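Local coordinates for transcription regulator PadR N-terminal domain-containing protein (Streptococcus mutans, PDB 3L7W) that probably acts as a dimeric transcription factor of the PadR family, binding DNA through a winged helix-turn-helix domain, at residues Val5-Ile14 with Ile32-Leu43. Sequence-based numbering, arbitrary orientation.
Sequences VSALLIEYLI and IKLIASIKESTL
Ile10 pushes its CD1 methyl into a pocket walled by Ile32, Ala36 and Ile38, and it meets Ile38 tip to tip, CD1 to CD1 at 3.7 Å. With Ile10 CG1 anti to its carbonyl carbon (chi1 -61°) and chi2 at -84°, CD1 is directed into this pocket while the CG2 branch rests on Leu43 CD2. One turn further on, Ile14 and Leu43 run antiparallel alongside one another, with Ile14 CD1 3.6 Å from Leu43 CD2. Ile32 CD1 presses on Ile14 CG1 at 3.4 Å, a tight fit for two carbons. Leu13 crosses Ile35 at about a right angle, CD1 against CG2, and Val5 CG2 settles on Ala36 CB (3.8 Å).

Polar contact between the segments runs through a water that accepts from both Val5 N and Ser37 N, tying the two loops together. Close by, Ser6 N-caps helix 7-20, its OG taking the N-H of Leu9 at 3.2 Å.

This apolar layer joins helix 7-20, the first of the winged helix-turn-helix fold, and the residue just before its cap to the end of helix 25-32, the turn that follows and the first turn of helix 40-52. Ile14 continues it onto Ile46, Leu47 and Leu50, whereas Tyr12 packs on helix 75-100 and Ile35 reaches Ile95 of the second subunit.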
loop_
_atom_site.group_PDB
_atom_site.type_symbol
_atom_site.label_atom_id
_atom_site.label_comp_id
_atom_site.label_asym_id
_atom_site.label_seq_id
_atom_site.Cartn_x
_atom_site.Cartn_y
_atom_site.Cartn_z
ATOM N N VAL A 5 -5.687 -0.794 -2.078
ATOM C CA VAL A 5 -5.521 -0.930 -0.646
ATOM C C VAL A 5 -5.716 -2.404 -0.285
ATOM O O VAL A 5 -6.793 -2.952 -0.456
ATOM C CB VAL A 5 -6.579 -0.106 0.090
ATOM C CG1 VAL A 5 -6.515 -0.360 1.616
ATOM C CG2 VAL A 5 -6.444 1.363 -0.261
ATOM N N SER A 6 -4.679 -3.041 0.232
ATOM C CA SER A 6 -4.768 -4.451 0.561
ATOM C C SER A 6 -5.728 -4.668 1.724
ATOM O O SER A 6 -6.006 -3.744 2.484
ATOM C CB SER A 6 -3.386 -4.993 0.916
ATOM O OG SER A 6 -2.914 -4.422 2.127
ATOM N N ALA A 7 -6.240 -5.892 1.845
ATOM C CA ALA A 7 -7.145 -6.236 2.925
ATOM C C ALA A 7 -6.486 -5.895 4.250
ATOM O O ALA A 7 -7.134 -5.356 5.143
ATOM C CB ALA A 7 -7.524 -7.717 2.865
ATOM N N LEU A 8 -5.189 -6.184 4.362
ATOM C CA LEU A 8 -4.457 -5.908 5.599
ATOM C C LEU A 8 -4.489 -4.429 5.924
ATOM O O LEU A 8 -4.636 -4.043 7.082
ATOM C CB LEU A 8 -3.012 -6.393 5.514
ATOM C CG LEU A 8 -2.885 -7.919 5.459
ATOM C CD1 LEU A 8 -1.435 -8.355 5.330
ATOM C CD2 LEU A 8 -3.516 -8.525 6.701
ATOM N N LEU A 9 -4.365 -3.601 4.896
ATOM C CA LEU A 9 -4.384 -2.156 5.089
ATOM C C LEU A 9 -5.797 -1.715 5.472
ATOM O O LEU A 9 -5.972 -0.799 6.265
ATOM C CB LEU A 9 -3.926 -1.445 3.819
ATOM C CG LEU A 9 -2.808 -0.428 3.975
ATOM C CD1 LEU A 9 -2.575 0.325 2.654
ATOM C CD2 LEU A 9 -3.111 0.532 5.104
ATOM N N ILE A 10 -6.804 -2.375 4.899
ATOM C CA ILE A 10 -8.200 -2.108 5.250
ATOM C C ILE A 10 -8.414 -2.335 6.742
ATOM O O ILE A 10 -9.120 -1.573 7.405
ATOM C CB ILE A 10 -9.152 -3.038 4.488
ATOM C CG1 ILE A 10 -9.018 -2.824 2.971
ATOM C CG2 ILE A 10 -10.608 -2.839 4.951
ATOM C CD1 ILE A 10 -9.830 -1.690 2.453
ATOM N N GLU A 11 -7.807 -3.399 7.260
ATOM C CA GLU A 11 -7.918 -3.729 8.676
ATOM C C GLU A 11 -7.334 -2.589 9.476
ATOM O O GLU A 11 -7.963 -2.077 10.392
ATOM C CB GLU A 11 -7.190 -5.037 8.994
ATOM C CG GLU A 11 -7.936 -6.265 8.492
ATOM C CD GLU A 11 -7.163 -7.554 8.674
ATOM O OE1 GLU A 11 -6.110 -7.534 9.331
ATOM O OE2 GLU A 11 -7.608 -8.589 8.159
ATOM N N TYR A 12 -6.123 -2.189 9.106
ATOM C CA TYR A 12 -5.496 -1.020 9.694
ATOM C C TYR A 12 -6.487 0.135 9.705
ATOM O O TYR A 12 -6.760 0.720 10.745
ATOM C CB TYR A 12 -4.229 -0.658 8.913
ATOM C CG TYR A 12 -3.506 0.568 9.396
ATOM C CD1 TYR A 12 -3.329 0.807 10.746
ATOM C CD2 TYR A 12 -2.976 1.480 8.493
ATOM C CE1 TYR A 12 -2.665 1.922 11.184
ATOM C CE2 TYR A 12 -2.312 2.598 8.915
ATOM C CZ TYR A 12 -2.156 2.815 10.263
ATOM O OH TYR A 12 -1.488 3.923 10.695
ATOM N N LEU A 13 -7.061 0.445 8.553
ATOM C CA LEU A 13 -7.985 1.575 8.473
ATOM C C LEU A 13 -9.177 1.384 9.402
ATOM O O LEU A 13 -9.570 2.296 10.108
ATOM C CB LEU A 13 -8.459 1.787 7.032
ATOM C CG LEU A 13 -7.328 2.290 6.108
ATOM C CD1 LEU A 13 -7.766 2.231 4.670
ATOM C CD2 LEU A 13 -6.926 3.702 6.470
ATOM N N ILE A 14 -9.766 0.197 9.382
ATOM C CA ILE A 14 -10.929 -0.057 10.212
ATOM C C ILE A 14 -10.584 0.173 11.673
ATOM O O ILE A 14 -11.243 0.945 12.360
ATOM C CB ILE A 14 -11.423 -1.494 10.063
ATOM C CG1 ILE A 14 -12.074 -1.684 8.688
ATOM C CG2 ILE A 14 -12.405 -1.810 11.168
ATOM C CD1 ILE A 14 -12.287 -3.120 8.316
ATOM N N ILE A 32 -13.670 4.474 4.399
ATOM C CA ILE A 32 -12.690 3.645 3.727
ATOM C C ILE A 32 -12.808 3.769 2.198
ATOM O O ILE A 32 -11.805 3.677 1.489
ATOM C CB ILE A 32 -12.785 2.178 4.172
ATOM C CG1 ILE A 32 -12.276 2.043 5.607
ATOM C CG2 ILE A 32 -11.960 1.303 3.267
ATOM C CD1 ILE A 32 -12.321 0.628 6.140
ATOM N N LYS A 33 -14.027 3.981 1.706
ATOM C CA LYS A 33 -14.278 4.144 0.274
ATOM C C LYS A 33 -13.590 5.386 -0.236
ATOM O O LYS A 33 -13.448 5.578 -1.440
ATOM C CB LYS A 33 -15.771 4.264 -0.012
ATOM C CG LYS A 33 -16.478 2.960 -0.329
ATOM C CD LYS A 33 -17.962 3.226 -0.606
ATOM C CE LYS A 33 -18.664 1.998 -1.150
ATOM N NZ LYS A 33 -18.600 0.869 -0.185
ATOM N N LEU A 34 -13.170 6.233 0.694
ATOM C CA LEU A 34 -12.419 7.431 0.347
ATOM C C LEU A 34 -11.067 7.100 -0.289
ATOM O O LEU A 34 -10.554 7.848 -1.108
ATOM C CB LEU A 34 -12.223 8.293 1.595
ATOM C CG LEU A 34 -13.018 9.599 1.698
ATOM C CD1 LEU A 34 -14.285 9.598 0.830
ATOM C CD2 LEU A 34 -13.325 9.916 3.151
ATOM N N ILE A 35 -10.478 5.983 0.107
ATOM C CA ILE A 35 -9.182 5.610 -0.432
ATOM C C ILE A 35 -9.219 4.252 -1.105
ATOM O O ILE A 35 -8.352 3.939 -1.912
ATOM C CB ILE A 35 -8.047 5.646 0.631
ATOM C CG1 ILE A 35 -6.719 5.281 -0.029
ATOM C CG2 ILE A 35 -8.347 4.703 1.822
ATOM C CD1 ILE A 35 -5.523 5.952 0.571
ATOM N N ALA A 36 -10.231 3.453 -0.786
ATOM C CA ALA A 36 -10.275 2.081 -1.278
ATOM C C ALA A 36 -11.499 1.802 -2.125
ATOM O O ALA A 36 -12.573 2.357 -1.897
ATOM C CB ALA A 36 -10.193 1.087 -0.115
ATOM N N SER A 37 -11.319 0.948 -3.120
ATOM C CA SER A 37 -12.444 0.397 -3.850
ATOM C C SER A 37 -12.672 -0.987 -3.297
ATOM O O SER A 37 -11.991 -1.951 -3.664
ATOM C CB SER A 37 -12.164 0.341 -5.343
ATOM O OG SER A 37 -12.428 1.601 -5.931
ATOM N N ILE A 38 -13.618 -1.068 -2.376
ATOM C CA ILE A 38 -13.890 -2.308 -1.691
ATOM C C ILE A 38 -15.401 -2.449 -1.579
ATOM O O ILE A 38 -16.110 -1.470 -1.323
ATOM C CB ILE A 38 -13.206 -2.332 -0.311
ATOM C CG1 ILE A 38 -13.504 -3.642 0.418
ATOM C CG2 ILE A 38 -13.635 -1.131 0.517
ATOM C CD1 ILE A 38 -12.692 -3.845 1.687
ATOM N N LYS A 39 -15.905 -3.652 -1.826
ATOM C CA LYS A 39 -17.339 -3.873 -1.712
ATOM C C LYS A 39 -17.698 -4.170 -0.262
ATOM O O LYS A 39 -16.865 -4.660 0.508
ATOM C CB LYS A 39 -17.781 -5.009 -2.625
ATOM C CG LYS A 39 -17.699 -4.666 -4.105
ATOM C CD LYS A 39 -18.101 -5.844 -4.987
ATOM C CE LYS A 39 -17.017 -6.911 -5.010
ATOM N NZ LYS A 39 -17.248 -7.920 -6.088
ATOM N N GLU A 40 -18.934 -3.866 0.112
ATOM C CA GLU A 40 -19.421 -4.207 1.442
ATOM C C GLU A 40 -19.185 -5.693 1.656
ATOM O O GLU A 40 -18.813 -6.129 2.744
ATOM C CB GLU A 40 -20.909 -3.913 1.545
ATOM C CG GLU A 40 -21.382 -2.792 0.646
ATOM C CD GLU A 40 -21.377 -1.457 1.345
ATOM O OE1 GLU A 40 -22.016 -0.514 0.826
ATOM O OE2 GLU A 40 -20.742 -1.356 2.416
ATOM N N SER A 41 -19.398 -6.473 0.602
ATOM C CA SER A 41 -19.245 -7.924 0.699
ATOM C C SER A 41 -17.805 -8.336 0.981
ATOM O O SER A 41 -17.544 -9.482 1.343
ATOM C CB SER A 41 -19.792 -8.642 -0.551
ATOM O OG SER A 41 -19.376 -7.999 -1.744
ATOM N N THR A 42 -16.873 -7.400 0.820
ATOM C CA THR A 42 -15.477 -7.645 1.179
ATOM C C THR A 42 -15.170 -7.020 2.531
ATOM O O THR A 42 -14.377 -7.545 3.315
ATOM C CB THR A 42 -14.499 -7.042 0.148
ATOM O OG1 THR A 42 -14.849 -7.480 -1.169
ATOM C CG2 THR A 42 -13.085 -7.482 0.456
ATOM N N LEU A 43 -15.804 -5.885 2.794
ATOM C CA LEU A 43 -15.519 -5.099 3.982
ATOM C C LEU A 43 -16.068 -5.799 5.216
ATOM O O LEU A 43 -15.356 -6.023 6.199
ATOM C CB LEU A 43 -16.158 -3.722 3.826
ATOM C CG LEU A 43 -15.758 -2.585 4.763
ATOM C CD1 LEU A 43 -16.858 -2.303 5.751
ATOM C CD2 LEU A 43 -14.431 -2.872 5.460
HETATM O O HOH W 1 -8.577 -0.653 -3.338
#